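PDB 5LPH: centrosomal protein of 104 kDa from Homo sapiens, which is required for ciliogenesis and for the structural integrity of the ciliary tip, and is seen here through its tubulin-binding TOG domain. Local coordinates for residues P186-M200 / F225-V237. Sequence-based numbering, arbitrary orientation.
Sequences PLKANSSVHLAMSQM and FSVSALEHRVYEV
H232 reaches across to S191, and R233 beside it grips the same residue, so that the loop before helix 193-210 is tied to the turn joining helices 219-229 and 235-252. H232 NE2 donates a hydrogen bond to S191 OG (3.1 Å), which is tilted 20° from the ring plane. With chi1 at 65°, that hydroxyl is tucked over its own backbone and donates to K188 O (2.8 Å), an oxygen that also closes the type I turn K188-S191 by accepting from S191 N. R233 approaches end-on: NH1 and NH2 both bond to S191 O, the NH2 bond being 2.9 Å.

Deeper in, M200, present as selenomethionine, can be followed outward. Its CB leads toward the partner segment; CG lies 4.1 Å from F225 CE2, at the edge of that ring; SE rests 3.9 Å from V237 CG1; and the chain bends at chi3 (131°) to set CE against A229 CB at 3.8 Å and 3.3 Å from V237 O. L187 meets V237 tip to tip, while A196 CB packs on V237 CG2 (3.7 Å). The Q199 amide, its NE2 bonded to L183 O and Q185 O, crosses the F225 ring obliquely, NE2 nearest CE1. Helix 193-210 thus packs against the 219-229/235-252 hairpin of the second annotated HEAT repeat, the side-by-side stacking characteristic of the alpha-solenoid TOG domain.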
loop_
_atom_site.group_PDB
_atom_site.type_symbol
_atom_site.label_atom_id
_atom_site.label_comp_id
_atom_site.label_asym_id
_atom_site.label_seq_id
_atom_site.Cartn_x
_atom_site.Cartn_y
_atom_site.Cartn_z
ATOM N N PRO A 186 4.397 6.118 -11.321
ATOM C CA PRO A 186 4.585 7.567 -11.383
ATOM C C PRO A 186 3.433 8.373 -10.774
ATOM O O PRO A 186 2.278 7.942 -10.810
ATOM C CB PRO A 186 4.708 7.854 -12.890
ATOM C CG PRO A 186 4.692 6.532 -13.583
ATOM C CD PRO A 186 4.060 5.560 -12.642
ATOM N N LEU A 187 3.770 9.529 -10.212
ATOM C CA LEU A 187 2.790 10.421 -9.605
ATOM C C LEU A 187 1.945 11.052 -10.701
ATOM O O LEU A 187 2.484 11.562 -11.682
ATOM C CB LEU A 187 3.484 11.508 -8.777
ATOM C CG LEU A 187 4.276 10.978 -7.571
ATOM C CD1 LEU A 187 5.202 12.018 -6.950
ATOM C CD2 LEU A 187 3.335 10.412 -6.520
ATOM N N LYS A 188 0.626 11.009 -10.522
ATOM C CA LYS A 188 -0.318 11.558 -11.503
ATOM C C LYS A 188 -0.269 13.079 -11.438
ATOM O O LYS A 188 0.022 13.650 -10.379
ATOM C CB LYS A 188 -1.749 11.065 -11.244
ATOM C CG LYS A 188 -1.896 9.561 -11.212
ATOM C CD LYS A 188 -2.179 8.951 -12.569
ATOM C CE LYS A 188 -2.569 7.490 -12.414
ATOM N NZ LYS A 188 -2.716 6.801 -13.726
ATOM N N ALA A 189 -0.532 13.723 -12.573
ATOM C CA ALA A 189 -0.463 15.185 -12.691
ATOM C C ALA A 189 -1.370 15.887 -11.682
ATOM O O ALA A 189 -0.928 16.778 -10.957
ATOM C CB ALA A 189 -0.825 15.617 -14.106
ATOM N N ASN A 190 -2.625 15.449 -11.625
ATOM C CA ASN A 190 -3.630 16.012 -10.707
ATOM C C ASN A 190 -3.611 15.412 -9.282
ATOM O O ASN A 190 -4.575 15.593 -8.530
ATOM C CB ASN A 190 -5.035 15.863 -11.319
ATOM C CG ASN A 190 -5.492 14.412 -11.406
ATOM O OD1 ASN A 190 -4.681 13.508 -11.620
ATOM N ND2 ASN A 190 -6.793 14.185 -11.252
ATOM N N SER A 191 -2.533 14.714 -8.908
ATOM C CA SER A 191 -2.435 14.084 -7.588
ATOM C C SER A 191 -2.336 15.137 -6.494
ATOM O O SER A 191 -1.766 16.222 -6.712
ATOM C CB SER A 191 -1.226 13.144 -7.508
ATOM O OG SER A 191 0.000 13.848 -7.618
ATOM N N SER A 192 -2.906 14.809 -5.334
ATOM C CA SER A 192 -2.922 15.727 -4.194
ATOM C C SER A 192 -1.525 15.842 -3.592
ATOM O O SER A 192 -0.653 14.978 -3.798
ATOM C CB SER A 192 -3.952 15.302 -3.128
ATOM O OG SER A 192 -3.392 14.364 -2.229
ATOM N N VAL A 193 -1.344 16.913 -2.831
ATOM C CA VAL A 193 -0.085 17.201 -2.139
ATOM C C VAL A 193 0.228 16.102 -1.108
ATOM O O VAL A 193 1.364 15.632 -1.027
ATOM C CB VAL A 193 -0.126 18.586 -1.443
ATOM C CG1 VAL A 193 1.151 18.850 -0.657
ATOM C CG2 VAL A 193 -0.326 19.701 -2.461
ATOM N N HIS A 194 -0.791 15.676 -0.355
ATOM C CA HIS A 194 -0.629 14.642 0.677
ATOM C C HIS A 194 -0.286 13.269 0.105
ATOM O O HIS A 194 0.572 12.572 0.638
ATOM C CB HIS A 194 -1.898 14.520 1.537
ATOM C CG HIS A 194 -2.195 15.733 2.364
ATOM N ND1 HIS A 194 -1.239 16.367 3.131
ATOM C CD2 HIS A 194 -3.350 16.414 2.564
ATOM C CE1 HIS A 194 -1.788 17.394 3.752
ATOM N NE2 HIS A 194 -3.067 17.444 3.427
ATOM N N LEU A 195 -0.973 12.884 -0.967
ATOM C CA LEU A 195 -0.772 11.583 -1.612
ATOM C C LEU A 195 0.649 11.441 -2.155
ATOM O O LEU A 195 1.317 10.436 -1.912
ATOM C CB LEU A 195 -1.783 11.400 -2.747
ATOM C CG LEU A 195 -1.862 10.025 -3.415
ATOM C CD1 LEU A 195 -2.434 8.986 -2.465
ATOM C CD2 LEU A 195 -2.707 10.110 -4.678
ATOM N N ALA A 196 1.098 12.465 -2.879
ATOM C CA ALA A 196 2.449 12.500 -3.452
ATOM C C ALA A 196 3.554 12.444 -2.387
ATOM O O ALA A 196 4.512 11.674 -2.531
ATOM C CB ALA A 196 2.615 13.739 -4.318
HETATM N N MSE A 197 3.404 13.250 -1.330
HETATM C CA MSE A 197 4.394 13.312 -0.218
HETATM C C MSE A 197 4.457 11.999 0.520
HETATM O O MSE A 197 5.548 11.553 0.876
HETATM C CB MSE A 197 4.184 14.495 0.756
HETATM C CG MSE A 197 5.448 15.312 1.113
HETATM SE SE MSE A 197 6.430 15.915 -0.492
HETATM C CE MSE A 197 4.978 17.125 -1.054
ATOM N N SER A 198 3.305 11.353 0.723
ATOM C CA SER A 198 3.256 10.054 1.403
ATOM C C SER A 198 3.935 8.949 0.597
ATOM O O SER A 198 4.671 8.147 1.159
ATOM C CB SER A 198 1.814 9.642 1.723
ATOM O OG SER A 198 1.248 10.460 2.740
ATOM N N GLN A 199 3.681 8.907 -0.708
ATOM C CA GLN A 199 4.306 7.912 -1.584
ATOM C C GLN A 199 5.835 8.057 -1.596
ATOM O O GLN A 199 6.563 7.071 -1.522
ATOM C CB GLN A 199 3.751 8.014 -3.008
ATOM C CG GLN A 199 4.244 6.901 -3.924
ATOM C CD GLN A 199 3.545 6.849 -5.272
ATOM O OE1 GLN A 199 2.430 7.339 -5.438
ATOM N NE2 GLN A 199 4.205 6.236 -6.247
HETATM N N MSE A 200 6.299 9.295 -1.684
HETATM C CA MSE A 200 7.731 9.598 -1.659
HETATM C C MSE A 200 8.387 9.260 -0.353
HETATM O O MSE A 200 9.498 8.730 -0.337
HETATM C CB MSE A 200 7.909 11.072 -1.977
HETATM C CG MSE A 200 7.924 11.209 -3.461
HETATM SE SE MSE A 200 7.893 13.105 -3.913
HETATM C CE MSE A 200 9.403 12.918 -5.187
ATOM N N PHE A 225 11.080 6.857 -11.775
ATOM C CA PHE A 225 10.112 7.559 -10.904
ATOM C C PHE A 225 10.586 8.949 -10.471
ATOM O O PHE A 225 9.847 9.936 -10.589
ATOM C CB PHE A 225 9.803 6.701 -9.653
ATOM C CG PHE A 225 8.921 7.382 -8.632
ATOM C CD1 PHE A 225 7.547 7.449 -8.821
ATOM C CD2 PHE A 225 9.462 7.954 -7.476
ATOM C CE1 PHE A 225 6.732 8.079 -7.887
ATOM C CE2 PHE A 225 8.651 8.583 -6.541
ATOM C CZ PHE A 225 7.284 8.644 -6.745
ATOM N N SER A 226 11.817 9.016 -9.971
ATOM C CA SER A 226 12.354 10.269 -9.428
ATOM C C SER A 226 12.495 11.368 -10.481
ATOM O O SER A 226 12.108 12.518 -10.239
ATOM C CB SER A 226 13.706 10.015 -8.769
ATOM O OG SER A 226 13.572 9.118 -7.679
ATOM N N VAL A 227 13.039 11.008 -11.647
ATOM C CA VAL A 227 13.210 11.955 -12.764
ATOM C C VAL A 227 11.847 12.459 -13.269
ATOM O O VAL A 227 11.704 13.634 -13.593
ATOM C CB VAL A 227 14.066 11.349 -13.918
ATOM C CG1 VAL A 227 14.057 12.237 -15.164
ATOM C CG2 VAL A 227 15.506 11.120 -13.461
ATOM N N SER A 228 10.857 11.572 -13.333
ATOM C CA SER A 228 9.487 11.962 -13.689
ATOM C C SER A 228 8.873 12.956 -12.685
ATOM O O SER A 228 8.165 13.884 -13.076
ATOM C CB SER A 228 8.596 10.724 -13.795
ATOM O OG SER A 228 7.304 11.078 -14.266
ATOM N N ALA A 229 9.165 12.757 -11.399
ATOM C CA ALA A 229 8.688 13.644 -10.327
ATOM C C ALA A 229 9.260 15.071 -10.387
ATOM O O ALA A 229 8.634 16.006 -9.865
ATOM C CB ALA A 229 8.980 13.025 -8.972
ATOM N N LEU A 230 10.425 15.247 -11.025
ATOM C CA LEU A 230 10.998 16.591 -11.233
ATOM C C LEU A 230 10.128 17.534 -12.077
ATOM O O LEU A 230 10.344 18.737 -12.051
ATOM C CB LEU A 230 12.410 16.506 -11.839
ATOM C CG LEU A 230 13.507 15.890 -10.965
ATOM C CD1 LEU A 230 14.757 15.615 -11.792
ATOM C CD2 LEU A 230 13.842 16.796 -9.790
ATOM N N GLU A 231 9.163 16.997 -12.825
ATOM C CA GLU A 231 8.192 17.821 -13.564
ATOM C C GLU A 231 6.854 18.071 -12.831
ATOM O O GLU A 231 5.935 18.657 -13.404
ATOM C CB GLU A 231 7.956 17.219 -14.950
ATOM C CG GLU A 231 7.178 18.085 -15.968
ATOM C CD GLU A 231 7.643 19.538 -16.158
ATOM O OE1 GLU A 231 8.685 19.997 -15.613
ATOM O OE2 GLU A 231 6.932 20.232 -16.915
ATOM N N HIS A 232 6.749 17.670 -11.564
ATOM C CA HIS A 232 5.495 17.834 -10.806
ATOM C C HIS A 232 5.265 19.309 -10.462
ATOM O O HIS A 232 6.225 20.055 -10.252
ATOM C CB HIS A 232 5.515 16.983 -9.533
ATOM C CG HIS A 232 4.154 16.627 -9.020
ATOM N ND1 HIS A 232 3.569 17.264 -7.949
ATOM C CD2 HIS A 232 3.263 15.698 -9.437
ATOM C CE1 HIS A 232 2.375 16.748 -7.728
ATOM N NE2 HIS A 232 2.165 15.792 -8.616
ATOM N N ARG A 233 3.996 19.719 -10.423
ATOM C CA ARG A 233 3.634 21.131 -10.198
ATOM C C ARG A 233 3.982 21.671 -8.799
ATOM O O ARG A 233 4.230 22.865 -8.632
ATOM C CB ARG A 233 2.139 21.354 -10.477
ATOM C CG ARG A 233 1.194 20.815 -9.413
ATOM C CD ARG A 233 -0.253 20.855 -9.870
ATOM N NE ARG A 233 -1.155 20.452 -8.787
ATOM C CZ ARG A 233 -1.366 19.197 -8.377
ATOM N NH1 ARG A 233 -0.752 18.161 -8.954
ATOM N NH2 ARG A 233 -2.206 18.971 -7.369
ATOM N N VAL A 234 4.004 20.781 -7.813
ATOM C CA VAL A 234 4.225 21.135 -6.409
ATOM C C VAL A 234 5.721 21.205 -6.144
ATOM O O VAL A 234 6.435 20.237 -6.401
ATOM C CB VAL A 234 3.578 20.097 -5.458
ATOM C CG1 VAL A 234 3.774 20.479 -3.989
ATOM C CG2 VAL A 234 2.094 19.950 -5.776
ATOM N N TYR A 235 6.176 22.343 -5.614
ATOM C CA TYR A 235 7.600 22.586 -5.341
ATOM C C TYR A 235 8.213 21.527 -4.423
ATOM O O TYR A 235 9.294 20.999 -4.699
ATOM C CB TYR A 235 7.802 23.979 -4.725
ATOM C CG TYR A 235 9.239 24.274 -4.323
ATOM C CD1 TYR A 235 10.184 24.666 -5.272
ATOM C CD2 TYR A 235 9.655 24.144 -2.993
ATOM C CE1 TYR A 235 11.500 24.925 -4.912
ATOM C CE2 TYR A 235 10.971 24.398 -2.623
ATOM C CZ TYR A 235 11.888 24.789 -3.586
ATOM O OH TYR A 235 13.191 25.041 -3.224
ATOM N N GLU A 236 7.514 21.231 -3.334
ATOM C CA GLU A 236 7.983 20.262 -2.342
ATOM C C GLU A 236 8.152 18.829 -2.912
ATOM O O GLU A 236 9.048 18.089 -2.484
ATOM C CB GLU A 236 7.061 20.299 -1.118
ATOM C CG GLU A 236 7.626 19.715 0.162
ATOM C CD GLU A 236 6.650 19.828 1.321
ATOM O OE1 GLU A 236 7.090 19.782 2.480
ATOM O OE2 GLU A 236 5.439 19.978 1.082
ATOM N N VAL A 237 7.313 18.448 -3.880
ATOM C CA VAL A 237 7.473 17.165 -4.593
ATOM C C VAL A 237 8.773 17.151 -5.403
ATOM O O VAL A 237 9.559 16.207 -5.317
ATOM C CB VAL A 237 6.255 16.842 -5.504
ATOM C CG1 VAL A 237 6.562 15.696 -6.475
ATOM C CG2 VAL A 237 5.036 16.513 -4.655
#